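Local coordinates for protein SalCYP truncation (Salinispora tropica, PDB 7ABB) that belongs to the cytochrome P450 family of heme proteins and, in its mainly helical fold, holds a bound heme c, at residues Y138-L143 against A152-L157; L158-A163 against V231-G236. All coordinates share one frame; numbering follows the deposited sequence.

In the fold
Contacts 1 and 2 follow one another along the chain and share helix 154-165, which meets helix 130-147 through its first turns and helix 222-235 a little further on. Their centres lie about 9 Å apart, and they merge where Leu140 CD2 reaches Leu158 N at 3.4 Å and Leu157 O lies 3.7 Å from Phe233 CZ. Segments 138-143 and 231-236 also touch directly, Val139 CG1 standing 3.5 Å from Gly236 O. The heme c lies beyond contact 2, whose Ala235 and Gly236 line its pocket; contact 1 adds Leu143 to that pocket, while its own packing side chain Leu140 lies about 10 Å from the heme c.

Contact 1 (Y138-L143 against A152-L157); sequences YVLENL and ADLDHL
Leu140 and Leu154 bury the largest areas here, and each leucine sets a methyl group against the facing segment. Leu140 points toward helix 154-165, and its CD2 is the atom that does the touching. It comes up against the backbone of the first turn of that helix, 3.7 Å from Leu157 C and 3.9 Å from Leu154 O, as much as against side chains. The nearest side-chain atom is Leu157 CB, 3.9 Å from Leu140 CD2, and the two leucine side chains cross at about a right angle. With CG beside the backbone N (chi1 -67°), the branch of Leu157 leads away from Leu140 CD2, and CB is left as the nearest side-chain atom.

In the P450 fold, helices 130-147 and 154-165 probably correspond to the E and F helices. They are consecutive, so this contact packs two neighbours in sequence against each other on the two sides of the short connection between them. The backbones come closest at Glu141 and Leu154, whose CA atoms are 6.6 Å apart.

Leu154 starts off to one side of helix 130-147, and only the end of its side chain bends in. With CG swung anti to the backbone N (chi1 -173°), its CD1 settles against the base of Glu141, 3.6 Å from Glu141 CB and 3.9 Å from Glu141 CA. What Glu141 gives to the contact is thus the aliphatic root of an extended chain. Its carboxylate is carried away from the leucines to salt bridges with Arg117 and Arg118 on helix 108-120, one arginine for each oxygen. No hydrogen bond joins the two segments. Around this apolar patch, Leu140 also touches Val237, and Glu141 touches Leu151 in the connection between the helices.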
# COMPACT_ATOMS: atom_id res chain seq x y z
N TYR A 138 -13.44 -6.57 -1.34
CA TYR A 138 -13.80 -5.17 -1.57
C TYR A 138 -12.71 -4.44 -2.34
O TYR A 138 -12.96 -3.85 -3.40
CB TYR A 138 -14.03 -4.50 -0.21
CG TYR A 138 -14.09 -3.01 -0.19
CD1 TYR A 138 -15.17 -2.32 -0.70
CD2 TYR A 138 -13.04 -2.27 0.35
CE1 TYR A 138 -15.23 -0.94 -0.65
CE2 TYR A 138 -13.10 -0.91 0.41
CZ TYR A 138 -14.18 -0.25 -0.05
OH TYR A 138 -14.20 1.12 0.03
N VAL A 139 -11.49 -4.48 -1.83
CA VAL A 139 -10.38 -3.77 -2.44
C VAL A 139 -10.09 -4.33 -3.83
O VAL A 139 -9.81 -3.57 -4.77
CB VAL A 139 -9.15 -3.83 -1.53
CG1 VAL A 139 -7.91 -3.30 -2.25
CG2 VAL A 139 -9.40 -3.01 -0.27
N LEU A 140 -10.10 -5.66 -3.98
CA LEU A 140 -9.82 -6.23 -5.29
C LEU A 140 -10.90 -5.85 -6.30
O LEU A 140 -10.58 -5.55 -7.45
CB LEU A 140 -9.68 -7.74 -5.18
CG LEU A 140 -9.43 -8.49 -6.49
CD1 LEU A 140 -8.19 -7.99 -7.22
CD2 LEU A 140 -9.33 -9.98 -6.18
N GLU A 141 -12.17 -5.88 -5.90
CA GLU A 141 -13.23 -5.42 -6.80
C GLU A 141 -12.94 -3.99 -7.27
O GLU A 141 -13.04 -3.68 -8.47
CB GLU A 141 -14.59 -5.49 -6.11
CG GLU A 141 -15.73 -4.91 -6.96
CD GLU A 141 -17.12 -5.11 -6.37
OE1 GLU A 141 -17.33 -6.06 -5.58
OE2 GLU A 141 -17.98 -4.27 -6.69
N ASN A 142 -12.60 -3.11 -6.33
CA ASN A 142 -12.30 -1.72 -6.67
C ASN A 142 -11.11 -1.64 -7.62
O ASN A 142 -11.11 -0.82 -8.55
CB ASN A 142 -12.00 -0.91 -5.40
CG ASN A 142 -13.16 -0.83 -4.46
OD1 ASN A 142 -14.32 -0.82 -4.87
ND2 ASN A 142 -12.84 -0.77 -3.16
N LEU A 143 -10.06 -2.43 -7.37
CA LEU A 143 -8.89 -2.43 -8.25
C LEU A 143 -9.28 -2.84 -9.67
O LEU A 143 -8.89 -2.20 -10.65
CB LEU A 143 -7.82 -3.39 -7.73
CG LEU A 143 -6.51 -3.47 -8.52
CD1 LEU A 143 -5.80 -2.15 -8.54
CD2 LEU A 143 -5.61 -4.55 -7.96
N ALA A 152 -16.44 -10.46 -13.42
CA ALA A 152 -16.68 -11.89 -13.33
C ALA A 152 -15.45 -12.68 -12.90
O ALA A 152 -15.58 -13.81 -12.43
CB ALA A 152 -17.20 -12.43 -14.67
N ASP A 153 -14.24 -12.10 -13.04
CA ASP A 153 -13.01 -12.80 -12.71
C ASP A 153 -12.58 -12.60 -11.26
O ASP A 153 -11.49 -13.05 -10.89
CB ASP A 153 -11.86 -12.34 -13.62
CG ASP A 153 -12.14 -12.58 -15.10
OD1 ASP A 153 -12.93 -13.49 -15.44
OD2 ASP A 153 -11.55 -11.84 -15.92
N LEU A 154 -13.41 -11.96 -10.44
CA LEU A 154 -12.98 -11.61 -9.08
C LEU A 154 -12.61 -12.85 -8.27
O LEU A 154 -11.58 -12.87 -7.58
CB LEU A 154 -14.09 -10.83 -8.37
CG LEU A 154 -13.72 -10.26 -6.99
CD1 LEU A 154 -14.62 -9.09 -6.68
CD2 LEU A 154 -13.81 -11.30 -5.88
N ASP A 155 -13.45 -13.89 -8.30
CA ASP A 155 -13.15 -15.07 -7.51
C ASP A 155 -11.83 -15.69 -7.94
O ASP A 155 -11.04 -16.13 -7.10
CB ASP A 155 -14.29 -16.09 -7.61
CG ASP A 155 -15.57 -15.63 -6.92
OD1 ASP A 155 -15.48 -14.90 -5.91
OD2 ASP A 155 -16.67 -16.01 -7.38
N HIS A 156 -11.55 -15.69 -9.25
CA HIS A 156 -10.29 -16.23 -9.74
C HIS A 156 -9.11 -15.41 -9.22
O HIS A 156 -8.14 -15.96 -8.69
CB HIS A 156 -10.30 -16.25 -11.27
CG HIS A 156 -9.10 -16.89 -11.88
ND1 HIS A 156 -8.11 -16.17 -12.52
CD2 HIS A 156 -8.73 -18.19 -11.97
CE1 HIS A 156 -7.19 -17.01 -12.98
NE2 HIS A 156 -7.54 -18.24 -12.65
N LEU A 157 -9.20 -14.09 -9.35
CA LEU A 157 -8.10 -13.24 -8.93
C LEU A 157 -7.96 -13.23 -7.41
O LEU A 157 -6.84 -13.16 -6.90
CB LEU A 157 -8.31 -11.81 -9.45
CG LEU A 157 -8.23 -11.63 -10.97
CD1 LEU A 157 -8.36 -10.16 -11.28
CD2 LEU A 157 -6.96 -12.22 -11.53

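Contact 2 (L158-A163 against V231-G236); sequences LAINVA and VLFLAG. With HEC (heme c), chain B.
Asn161 and Phe233 meet between two helical segments whose backbones keep well apart, the closest CA atoms, those of Asn161 and Leu234, being 8.2 Å from each other. The ring of Phe233 bridges the two backbones. Its CG is anti to the backbone N (chi1 -179°), which sends the ring outward from helix 222-235 so that its far end meets two consecutive residues of the other helix. Ile160 CG2 lies 4.1 Å from Phe233 CE2, and Asn161 CB lies 4.0 Å from Phe233 CZ, both approaching the ring at a slant. Leu186 of helix 182-199 touches Ile160 and Phe233 alike.

Helix 222-235, with helix 238-253 after it, probably corresponds to the long central helix of cytochromes P450, and Ala235-Gly236 falls where family members commonly show a kink over the heme. Contact 2 thus packs helix 154-165, the probable F helix, on the side of that segment turned from the porphyrin. On the heme side, Ala235 CB rests 3.5 Å from the meso carbon CHD of heme c, and Gly236 O is 3.7 Å from its CMC.

A water bridges the polar end of Asn161 to Phe233 O. Asn161 ND2 is hydrogen-bonded to Asp238 OD1 and also donates, weakly, to this water, which in turn donates to Phe233 O, 2.8 Å from the water oxygen.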
# COMPACT_ATOMS: atom_id res chain seq x y z
N LEU A 158 -9.08 -13.33 -6.68
CA LEU A 158 -8.98 -13.40 -5.23
C LEU A 158 -8.20 -14.64 -4.81
O LEU A 158 -7.39 -14.59 -3.88
CB LEU A 158 -10.37 -13.40 -4.61
CG LEU A 158 -10.45 -13.28 -3.10
CD1 LEU A 158 -10.00 -11.92 -2.65
CD2 LEU A 158 -11.88 -13.49 -2.65
N ALA A 159 -8.44 -15.77 -5.50
CA ALA A 159 -7.72 -17.00 -5.20
C ALA A 159 -6.23 -16.86 -5.45
O ALA A 159 -5.41 -17.38 -4.69
CB ALA A 159 -8.30 -18.15 -6.04
N ILE A 160 -5.85 -16.17 -6.53
CA ILE A 160 -4.43 -15.92 -6.78
C ILE A 160 -3.84 -15.09 -5.65
O ILE A 160 -2.78 -15.42 -5.10
CB ILE A 160 -4.25 -15.22 -8.14
CG1 ILE A 160 -4.67 -16.17 -9.27
CG2 ILE A 160 -2.80 -14.77 -8.32
CD1 ILE A 160 -4.59 -15.56 -10.67
N ASN A 161 -4.52 -14.00 -5.28
CA ASN A 161 -4.01 -13.11 -4.25
C ASN A 161 -3.82 -13.84 -2.93
O ASN A 161 -2.79 -13.69 -2.26
CB ASN A 161 -4.96 -11.93 -4.09
CG ASN A 161 -4.56 -11.01 -2.97
OD1 ASN A 161 -4.75 -11.33 -1.80
ND2 ASN A 161 -4.01 -9.86 -3.31
N VAL A 162 -4.80 -14.65 -2.54
CA VAL A 162 -4.72 -15.38 -1.27
C VAL A 162 -3.58 -16.38 -1.29
O VAL A 162 -2.85 -16.54 -0.30
CB VAL A 162 -6.07 -16.06 -0.97
CG1 VAL A 162 -5.95 -17.07 0.17
CG2 VAL A 162 -7.13 -15.01 -0.66
N ALA A 163 -3.41 -17.11 -2.39
CA ALA A 163 -2.30 -18.05 -2.49
C ALA A 163 -0.96 -17.35 -2.35
O ALA A 163 -0.02 -17.90 -1.77
CB ALA A 163 -2.38 -18.81 -3.82
N VAL A 231 2.26 -5.52 -12.08
CA VAL A 231 2.59 -4.63 -10.97
C VAL A 231 1.34 -4.04 -10.34
O VAL A 231 1.21 -3.96 -9.11
CB VAL A 231 3.55 -3.52 -11.45
CG1 VAL A 231 3.65 -2.41 -10.43
CG2 VAL A 231 4.90 -4.09 -11.76
N LEU A 232 0.37 -3.64 -11.18
CA LEU A 232 -0.86 -3.09 -10.64
C LEU A 232 -1.57 -4.11 -9.76
O LEU A 232 -2.09 -3.75 -8.70
CB LEU A 232 -1.77 -2.65 -11.78
CG LEU A 232 -1.26 -1.41 -12.51
CD1 LEU A 232 -2.11 -1.10 -13.70
CD2 LEU A 232 -1.25 -0.19 -11.60
N PHE A 233 -1.59 -5.37 -10.18
CA PHE A 233 -2.22 -6.40 -9.34
C PHE A 233 -1.47 -6.56 -8.03
O PHE A 233 -2.08 -6.63 -6.96
CB PHE A 233 -2.27 -7.73 -10.08
CG PHE A 233 -2.92 -8.83 -9.29
CD1 PHE A 233 -4.29 -8.99 -9.33
CD2 PHE A 233 -2.17 -9.69 -8.52
CE1 PHE A 233 -4.89 -10.01 -8.59
CE2 PHE A 233 -2.78 -10.72 -7.79
CZ PHE A 233 -4.13 -10.86 -7.84
N LEU A 234 -0.14 -6.63 -8.10
CA LEU A 234 0.65 -6.92 -6.91
C LEU A 234 0.67 -5.74 -5.94
O LEU A 234 0.81 -5.95 -4.72
CB LEU A 234 2.07 -7.31 -7.31
CG LEU A 234 2.21 -8.65 -8.03
CD1 LEU A 234 3.64 -8.84 -8.50
CD2 LEU A 234 1.79 -9.81 -7.16
N ALA A 235 0.56 -4.51 -6.45
CA ALA A 235 0.60 -3.30 -5.63
C ALA A 235 -0.77 -2.89 -5.10
O ALA A 235 -0.84 -2.21 -4.07
CB ALA A 235 1.15 -2.13 -6.46
N GLY A 236 -1.85 -3.27 -5.77
CA GLY A 236 -3.12 -2.63 -5.55
C GLY A 236 -4.08 -3.24 -4.55
O GLY A 236 -5.19 -2.72 -4.44
FE HEC B . 1.22 2.02 -3.98
CHA HEC B . 4.33 2.64 -5.30
CHB HEC B . 2.52 2.51 -0.85
CHC HEC B . -1.89 1.43 -2.65
CHD HEC B . 0.02 1.17 -7.06
NA HEC B . 3.04 2.46 -3.24
C1A HEC B . 4.21 2.74 -3.95
C2A HEC B . 5.29 3.11 -3.06
C3A HEC B . 4.76 3.08 -1.82
C4A HEC B . 3.38 2.67 -1.92
CMA HEC B . 5.46 3.37 -0.48
CAA HEC B . 6.75 3.52 -3.46
CBA HEC B . 7.71 2.34 -3.57
CGA HEC B . 9.11 2.85 -3.91
O1A HEC B . 9.95 1.96 -4.15
O2A HEC B . 9.31 4.09 -3.94
NB HEC B . 0.47 1.92 -2.12
C1B HEC B . 1.16 2.20 -0.95
C2B HEC B . 0.22 2.14 0.13
C3B HEC B . -1.00 1.87 -0.38
C4B HEC B . -0.86 1.70 -1.78
CMB HEC B . 0.66 2.42 1.58
CAB HEC B . -2.35 1.67 0.25
CBB HEC B . -2.51 2.13 1.66
NC HEC B . -0.57 1.38 -4.72
C1C HEC B . -1.74 1.30 -4.01
C2C HEC B . -2.83 1.02 -4.91
C3C HEC B . -2.32 0.95 -6.16
C4C HEC B . -0.90 1.16 -6.04
CMC HEC B . -4.28 0.87 -4.47
CAC HEC B . -2.99 0.64 -7.51
CBC HEC B . -4.50 0.82 -7.66
ND HEC B . 2.03 1.90 -5.80
C1D HEC B . 1.33 1.53 -6.94
C2D HEC B . 2.22 1.60 -8.05
C3D HEC B . 3.55 2.04 -7.55
C4D HEC B . 3.34 2.23 -6.13
CMD HEC B . 1.86 1.25 -9.50
CAD HEC B . 4.85 2.26 -8.35
CBD HEC B . 4.89 3.72 -8.76
CGD HEC B . 6.20 4.02 -9.46
O1D HEC B . 6.30 5.08 -10.11
O2D HEC B . 7.12 3.19 -9.35
O HOH W 1 -2.46 -8.58 -5.02